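Local coordinates for protein L-Ala-D/L-Glu epimerase, a muconate lactonizing enzyme (Klebsiella pneumoniae subsp. pneumoniae MGH 78578, PDB 3FCP) that belongs to the enolase superfamily as a muconate lactonizing enzyme relative, pairing an N-terminal capping domain with a magnesium-binding barrel domain, at residues A[10-15]-A[67-72]; A[33-38]-A[49-54]. All blocks are in the same frame, centred on the assembly; numbering follows the deposited sequence.

Both contacts lie in the N-terminal domain, on the same side of the chain's centre, with their own centres about 8 Å apart. Contact 2 is the hairpin of strands 33-42 and 47-53; contact 1 sets helix 65-80 against strand 7-17, the other outer strand of the same three-stranded antiparallel sheet. Along the chain the hairpin is nested within the loop that contact 1 closes. Strand 33-42 sits mid-sheet and joins the two contacts directly: Trp-13 N lies 2.9 Å from Ile-37 O, a probable hydrogen bond. The face with Ile-10, Ser-12, Val-36, Val-38 and Ala-52 packs on helices 65-80 and 103-121. At the hairpin's open end, Gln-33 and Thr-54 approach the barrel domain, the Thr-54 side chain about 10 Å from the magnesium ion.

Contact 1: residues A[10-15]-A[67-72]; sequences IESWIV and AISSAI
Ser-12 and Ile-72 meet at the middle of this contact, where strand 10-15 runs nearly antiparallel to helix 67-72, with 172° between their directions and 9.0 Å between their axes at closest approach. Ile-72 touches the strand through its methyl CG2. That methyl lies opposite the backbone N across the CA-CB bond, the longer CG1 arm being folded back beside that N with chi1 -66°, and it comes to 3.8 Å from Ser-12 OG. The same methyl meets Ile-10 CG2 at 4.1 Å; these two isoleucine side chains cross at about a right angle. One turn back along the helix, Ser-69 presents its CB to the outer arm of Ile-14, 4.0 Å from Ile-14 CG1. A chi1 of -68° sets that CG1 opposite the carbonyl carbon, and the extended arm beyond it brings Ile-14 CD1 equally close, 4.0 Å from Ser-69 CB. The serine hydroxyls, Ser-12 OG and Ser-69 OG, remain 4.3 Å apart. Thr-73 and Thr-77 of the same helix carry the packing on past Ser-12 and Ile-10. No hydrogen bond or salt bridge links the two segments; van der Waals contacts, including a methyl set against a serine hydroxyl, make up their direct contact.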
ATOM      1  N   ILE A  10      -5.717 -43.256 -28.204  1.00 27.59           N
ATOM      2  CA  ILE A  10      -4.607 -42.406 -27.814  1.00 28.30           C
ATOM      3  C   ILE A  10      -3.447 -43.332 -27.462  1.00 27.92           C
ATOM      4  O   ILE A  10      -3.575 -44.211 -26.610  1.00 29.57           O
ATOM      5  CB  ILE A  10      -4.961 -41.517 -26.584  1.00 25.94           C
ATOM      6  CG1 ILE A  10      -6.023 -40.484 -26.970  1.00 26.88           C
ATOM      7  CG2 ILE A  10      -3.714 -40.809 -26.077  1.00 27.10           C
ATOM      8  CD1 ILE A  10      -6.496 -39.600 -25.814  1.00 23.77           C
ATOM      9  N   GLU A  11      -2.328 -43.145 -28.146  1.00 29.83           N
ATOM     10  CA  GLU A  11      -1.128 -43.942 -27.917  1.00 30.28           C
ATOM     11  C   GLU A  11      -0.039 -42.973 -27.472  1.00 29.92           C
ATOM     12  O   GLU A  11      -0.107 -41.787 -27.779  1.00 31.06           O
ATOM     13  CB  GLU A  11      -0.665 -44.602 -29.218  1.00 32.27           C
ATOM     14  CG  GLU A  11      -1.651 -45.542 -29.889  1.00 33.51           C
ATOM     15  CD  GLU A  11      -1.275 -45.804 -31.340  1.00 36.04           C
ATOM     16  OE1 GLU A  11      -1.638 -44.981 -32.209  1.00 34.51           O
ATOM     17  OE2 GLU A  11      -0.598 -46.822 -31.609  1.00 35.86           O
ATOM     18  N   SER A  12       0.955 -43.472 -26.749  1.00 28.67           N
ATOM     19  CA  SER A  12       2.067 -42.637 -26.321  1.00 28.97           C
ATOM     20  C   SER A  12       3.285 -43.517 -26.094  1.00 29.08           C
ATOM     21  O   SER A  12       3.166 -44.688 -25.736  1.00 30.13           O
ATOM     22  CB  SER A  12       1.722 -41.844 -25.049  1.00 28.90           C
ATOM     23  OG  SER A  12       1.579 -42.679 -23.917  1.00 30.58           O
ATOM     24  N   TRP A  13       4.458 -42.945 -26.327  1.00 29.12           N
ATOM     25  CA  TRP A  13       5.714 -43.664 -26.171  1.00 29.27           C
ATOM     26  C   TRP A  13       6.756 -42.743 -25.571  1.00 29.21           C
ATOM     27  O   TRP A  13       6.735 -41.534 -25.816  1.00 28.96           O
ATOM     28  CB  TRP A  13       6.257 -44.101 -27.529  1.00 30.60           C
ATOM     29  CG  TRP A  13       5.311 -44.860 -28.401  1.00 30.96           C
ATOM     30  CD1 TRP A  13       5.205 -46.217 -28.511  1.00 30.63           C
ATOM     31  CD2 TRP A  13       4.389 -44.304 -29.343  1.00 30.18           C
ATOM     32  NE1 TRP A  13       4.279 -46.540 -29.476  1.00 33.84           N
ATOM     33  CE2 TRP A  13       3.762 -45.385 -30.000  1.00 31.20           C
ATOM     34  CE3 TRP A  13       4.033 -42.996 -29.699  1.00 30.03           C
ATOM     35  CZ2 TRP A  13       2.796 -45.199 -30.999  1.00 32.20           C
ATOM     36  CZ3 TRP A  13       3.072 -42.810 -30.693  1.00 30.59           C
ATOM     37  CH2 TRP A  13       2.466 -43.909 -31.332  1.00 30.64           C
ATOM     38  N   ILE A  14       7.661 -43.312 -24.783  1.00 27.63           N
ATOM     39  CA  ILE A  14       8.752 -42.531 -24.236  1.00 27.97           C
ATOM     40  C   ILE A  14       9.848 -42.836 -25.239  1.00 27.61           C
ATOM     41  O   ILE A  14      10.192 -43.996 -25.459  1.00 26.83           O
ATOM     42  CB  ILE A  14       9.194 -43.008 -22.839  1.00 29.03           C
ATOM     43  CG1 ILE A  14       8.095 -42.722 -21.811  1.00 30.08           C
ATOM     44  CG2 ILE A  14      10.485 -42.301 -22.452  1.00 28.02           C
ATOM     45  CD1 ILE A  14       8.452 -43.117 -20.381  1.00 32.97           C
ATOM     46  N   VAL A  15      10.371 -41.796 -25.868  1.00 28.74           N
ATOM     47  CA  VAL A  15      11.404 -41.961 -26.875  1.00 30.72           C
ATOM     48  C   VAL A  15      12.710 -41.337 -26.424  1.00 30.63           C
ATOM     49  O   VAL A  15      12.737 -40.181 -26.010  1.00 31.04           O
ATOM     50  CB  VAL A  15      10.970 -41.307 -28.195  1.00 31.88           C
ATOM     51  CG1 VAL A  15      12.000 -41.564 -29.266  1.00 35.85           C
ATOM     52  CG2 VAL A  15       9.619 -41.855 -28.619  1.00 35.23           C
ATOM     53  N   ALA A  67       6.242 -39.798 -15.513  1.00 24.51           N
ATOM     54  CA  ALA A  67       5.002 -39.342 -14.882  1.00 25.07           C
ATOM     55  C   ALA A  67       4.084 -38.760 -15.958  1.00 25.35           C
ATOM     56  O   ALA A  67       2.861 -38.880 -15.883  1.00 22.85           O
ATOM     57  CB  ALA A  67       5.298 -38.283 -13.823  1.00 24.96           C
ATOM     58  N   ILE A  68       4.688 -38.118 -16.952  1.00 24.41           N
ATOM     59  CA  ILE A  68       3.934 -37.538 -18.053  1.00 24.83           C
ATOM     60  C   ILE A  68       3.259 -38.677 -18.817  1.00 26.32           C
ATOM     61  O   ILE A  68       2.068 -38.610 -19.139  1.00 25.61           O
ATOM     62  CB  ILE A  68       4.872 -36.739 -18.983  1.00 22.80           C
ATOM     63  CG1 ILE A  68       5.308 -35.455 -18.273  1.00 20.98           C
ATOM     64  CG2 ILE A  68       4.172 -36.425 -20.307  1.00 23.06           C
ATOM     65  CD1 ILE A  68       6.427 -34.713 -18.972  1.00 23.69           C
ATOM     66  N   SER A  69       4.028 -39.728 -19.092  1.00 26.90           N
ATOM     67  CA  SER A  69       3.513 -40.902 -19.793  1.00 28.50           C
ATOM     68  C   SER A  69       2.373 -41.523 -18.974  1.00 27.49           C
ATOM     69  O   SER A  69       1.331 -41.913 -19.510  1.00 26.84           O
ATOM     70  CB  SER A  69       4.647 -41.916 -19.987  1.00 29.46           C
ATOM     71  OG  SER A  69       4.172 -43.124 -20.538  1.00 31.98           O
ATOM     72  N   SER A  70       2.582 -41.602 -17.667  1.00 27.68           N
ATOM     73  CA  SER A  70       1.588 -42.145 -16.751  1.00 28.41           C
ATOM     74  C   SER A  70       0.285 -41.341 -16.802  1.00 26.21           C
ATOM     75  O   SER A  70      -0.796 -41.916 -16.868  1.00 26.15           O
ATOM     76  CB  SER A  70       2.144 -42.132 -15.321  1.00 31.16           C
ATOM     77  OG  SER A  70       1.128 -42.419 -14.377  1.00 34.11           O
ATOM     78  N   ALA A  71       0.392 -40.015 -16.769  1.00 25.45           N
ATOM     79  CA  ALA A  71      -0.790 -39.153 -16.819  1.00 25.83           C
ATOM     80  C   ALA A  71      -1.587 -39.418 -18.098  1.00 25.99           C
ATOM     81  O   ALA A  71      -2.810 -39.508 -18.070  1.00 24.81           O
ATOM     82  CB  ALA A  71      -0.380 -37.688 -16.752  1.00 22.83           C
ATOM     83  N   ILE A  72      -0.882 -39.553 -19.215  1.00 26.21           N
ATOM     84  CA  ILE A  72      -1.533 -39.810 -20.494  1.00 27.63           C
ATOM     85  C   ILE A  72      -2.216 -41.178 -20.538  1.00 28.57           C
ATOM     86  O   ILE A  72      -3.388 -41.287 -20.899  1.00 28.04           O
ATOM     87  CB  ILE A  72      -0.512 -39.712 -21.650  1.00 27.79           C
ATOM     88  CG1 ILE A  72      -0.028 -38.265 -21.772  1.00 26.99           C
ATOM     89  CG2 ILE A  72      -1.142 -40.203 -22.962  1.00 27.16           C
ATOM     90  CD1 ILE A  72       1.150 -38.072 -22.699  1.00 29.04           C
TER

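Contact 2: residues A[33-38]-A[49-54]; sequences QSLVIV and IGEATT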
ATOM      1  N   GLN A  33      17.986 -37.388 -25.052  1.00 37.94           N
ATOM      2  CA  GLN A  33      16.914 -36.496 -24.629  1.00 35.66           C
ATOM      3  C   GLN A  33      15.665 -37.375 -24.696  1.00 34.81           C
ATOM      4  O   GLN A  33      15.422 -38.038 -25.709  1.00 34.63           O
ATOM      5  CB  GLN A  33      16.792 -35.301 -25.579  1.00 34.53           C
ATOM      6  CG  GLN A  33      15.503 -34.488 -25.430  1.00 35.89           C
ATOM      7  CD  GLN A  33      15.319 -33.876 -24.048  1.00 36.65           C
ATOM      8  OE1 GLN A  33      15.285 -34.583 -23.036  1.00 38.23           O
ATOM      9  NE2 GLN A  33      15.185 -32.559 -24.002  1.00 35.38           N
ATOM     10  N   SER A  34      14.890 -37.408 -23.616  1.00 31.97           N
ATOM     11  CA  SER A  34      13.692 -38.240 -23.576  1.00 31.83           C
ATOM     12  C   SER A  34      12.425 -37.473 -23.919  1.00 31.08           C
ATOM     13  O   SER A  34      12.042 -36.538 -23.216  1.00 30.91           O
ATOM     14  CB  SER A  34      13.548 -38.879 -22.195  1.00 32.00           C
ATOM     15  OG  SER A  34      14.719 -39.599 -21.858  1.00 32.83           O
ATOM     16  N   LEU A  35      11.772 -37.883 -25.001  1.00 28.85           N
ATOM     17  CA  LEU A  35      10.544 -37.235 -25.439  1.00 28.40           C
ATOM     18  C   LEU A  35       9.340 -38.138 -25.206  1.00 27.77           C
ATOM     19  O   LEU A  35       9.430 -39.357 -25.369  1.00 29.23           O
ATOM     20  CB  LEU A  35      10.604 -36.926 -26.942  1.00 28.92           C
ATOM     21  CG  LEU A  35      11.912 -36.425 -27.563  1.00 28.79           C
ATOM     22  CD1 LEU A  35      11.751 -36.361 -29.074  1.00 31.59           C
ATOM     23  CD2 LEU A  35      12.281 -35.066 -26.996  1.00 29.22           C
ATOM     24  N   VAL A  36       8.215 -37.554 -24.806  1.00 25.14           N
ATOM     25  CA  VAL A  36       7.000 -38.348 -24.664  1.00 23.94           C
ATOM     26  C   VAL A  36       6.160 -37.940 -25.870  1.00 23.63           C
ATOM     27  O   VAL A  36       5.693 -36.799 -25.967  1.00 24.85           O
ATOM     28  CB  VAL A  36       6.224 -38.053 -23.370  1.00 24.66           C
ATOM     29  CG1 VAL A  36       4.962 -38.905 -23.341  1.00 24.01           C
ATOM     30  CG2 VAL A  36       7.088 -38.383 -22.155  1.00 23.43           C
ATOM     31  N   ILE A  37       6.004 -38.874 -26.801  1.00 22.22           N
ATOM     32  CA  ILE A  37       5.269 -38.642 -28.027  1.00 23.19           C
ATOM     33  C   ILE A  37       3.887 -39.267 -27.942  1.00 24.08           C
ATOM     34  O   ILE A  37       3.711 -40.357 -27.389  1.00 25.63           O
ATOM     35  CB  ILE A  37       6.038 -39.245 -29.238  1.00 24.31           C
ATOM     36  CG1 ILE A  37       7.402 -38.563 -29.376  1.00 22.52           C
ATOM     37  CG2 ILE A  37       5.222 -39.102 -30.518  1.00 21.38           C
ATOM     38  CD1 ILE A  37       7.336 -37.079 -29.651  1.00 22.34           C
ATOM     39  N   VAL A  38       2.907 -38.570 -28.495  1.00 25.36           N
ATOM     40  CA  VAL A  38       1.542 -39.061 -28.487  1.00 27.30           C
ATOM     41  C   VAL A  38       0.946 -39.060 -29.885  1.00 26.37           C
ATOM     42  O   VAL A  38       1.258 -38.199 -30.708  1.00 25.22           O
ATOM     43  CB  VAL A  38       0.645 -38.194 -27.557  1.00 30.72           C
ATOM     44  CG1 VAL A  38       0.781 -36.729 -27.924  1.00 33.92           C
ATOM     45  CG2 VAL A  38      -0.812 -38.617 -27.683  1.00 33.29           C
ATOM     46  N   ILE A  49      -0.520 -35.713 -33.768  1.00 22.72           N
ATOM     47  CA  ILE A  49       0.588 -36.064 -32.892  1.00 22.50           C
ATOM     48  C   ILE A  49       0.979 -34.902 -31.992  1.00 21.77           C
ATOM     49  O   ILE A  49       0.703 -33.736 -32.294  1.00 22.16           O
ATOM     50  CB  ILE A  49       1.841 -36.535 -33.681  1.00 23.53           C
ATOM     51  CG1 ILE A  49       2.277 -35.461 -34.676  1.00 23.75           C
ATOM     52  CG2 ILE A  49       1.548 -37.865 -34.375  1.00 25.61           C
ATOM     53  CD1 ILE A  49       3.569 -35.802 -35.413  1.00 26.70           C
ATOM     54  N   GLY A  50       1.624 -35.231 -30.882  1.00 20.93           N
ATOM     55  CA  GLY A  50       2.034 -34.206 -29.942  1.00 23.22           C
ATOM     56  C   GLY A  50       3.264 -34.638 -29.180  1.00 22.14           C
ATOM     57  O   GLY A  50       3.654 -35.806 -29.234  1.00 22.61           O
ATOM     58  N   GLU A  51       3.865 -33.701 -28.456  1.00 22.33           N
ATOM     59  CA  GLU A  51       5.073 -33.992 -27.694  1.00 22.58           C
ATOM     60  C   GLU A  51       5.135 -33.280 -26.349  1.00 22.20           C
ATOM     61  O   GLU A  51       4.823 -32.099 -26.249  1.00 21.64           O
ATOM     62  CB  GLU A  51       6.306 -33.584 -28.505  1.00 21.98           C
ATOM     63  CG  GLU A  51       7.619 -33.835 -27.784  1.00 24.07           C
ATOM     64  CD  GLU A  51       8.830 -33.309 -28.549  1.00 26.60           C
ATOM     65  OE1 GLU A  51       8.718 -33.076 -29.769  1.00 25.86           O
ATOM     66  OE2 GLU A  51       9.898 -33.138 -27.925  1.00 27.87           O
ATOM     67  N   ALA A  52       5.551 -34.010 -25.322  1.00 23.12           N
ATOM     68  CA  ALA A  52       5.722 -33.437 -23.989  1.00 24.00           C
ATOM     69  C   ALA A  52       7.133 -33.850 -23.593  1.00 25.28           C
ATOM     70  O   ALA A  52       7.422 -35.038 -23.431  1.00 24.56           O
ATOM     71  CB  ALA A  52       4.701 -34.006 -23.013  1.00 23.50           C
ATOM     72  N   THR A  53       8.013 -32.865 -23.460  1.00 26.22           N
ATOM     73  CA  THR A  53       9.400 -33.119 -23.108  1.00 26.74           C
ATOM     74  C   THR A  53       9.868 -32.201 -21.985  1.00 28.10           C
ATOM     75  O   THR A  53       9.351 -31.097 -21.814  1.00 26.10           O
ATOM     76  CB  THR A  53      10.312 -32.899 -24.341  1.00 28.43           C
ATOM     77  OG1 THR A  53      10.027 -33.904 -25.326  1.00 31.87           O
ATOM     78  CG2 THR A  53      11.778 -32.968 -23.957  1.00 27.70           C
ATOM     79  N   THR A  54      10.839 -32.669 -21.211  1.00 27.48           N
ATOM     80  CA  THR A  54      11.396 -31.854 -20.150  1.00 28.28           C
ATOM     81  C   THR A  54      12.909 -32.011 -20.139  1.00 30.63           C
ATOM     82  O   THR A  54      13.482 -32.700 -20.989  1.00 30.96           O
ATOM     83  CB  THR A  54      10.846 -32.229 -18.764  1.00 28.41           C
ATOM     84  OG1 THR A  54      11.272 -31.243 -17.817  1.00 28.04           O
ATOM     85  CG2 THR A  54      11.354 -33.594 -18.325  1.00 26.45           C
TER
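Gln-33 comes at Thr-53 from the opposite direction, its chain bent at chi2 (60°) to bring NE2 within 3.4 Å of Thr-53 CG2; that amide nitrogen donates to Leu-304 O in the barrel domain. Ser-34 turns its hydroxyl to Asp-16, while its carbonyl O, buried here, finds no partner in the model. Leu-35 crosses the side chains of Thr-53 and Glu-51 at a slant, its CD2 branch nearest their oxygens. Thr-53 OG1 donates to Glu-51 OE2 over 2.7 Å, and OE2 receives it on its anti lone pair, the one away from OE1; the carboxylate also accepts from the backbone N of Gly-306 and Gly-309. Val-36 forms a hydrogen-bonded pair with Ala-52: Ala-52 N reaches Val-36 O at 2.9 Å, nearly straight at 165° and in the carbonyl plane. Here the antiparallel beta hairpin of the enolase-type N-terminal domain is plain, with Val-36 and Ala-52 facing Ile-68 of helix 65-80. Ile-37, on the other face, slants its CD1 across the CB-CG part of Glu-51, 3.8 Å from Glu-51 CG. Val-38 pairs with Gly-50, its N 3.0 Å from Gly-50 O, and its CG1, between backbone N and carbonyl carbon (chi1 52°), lies over the glycine, 3.4 Å from Gly-50 N.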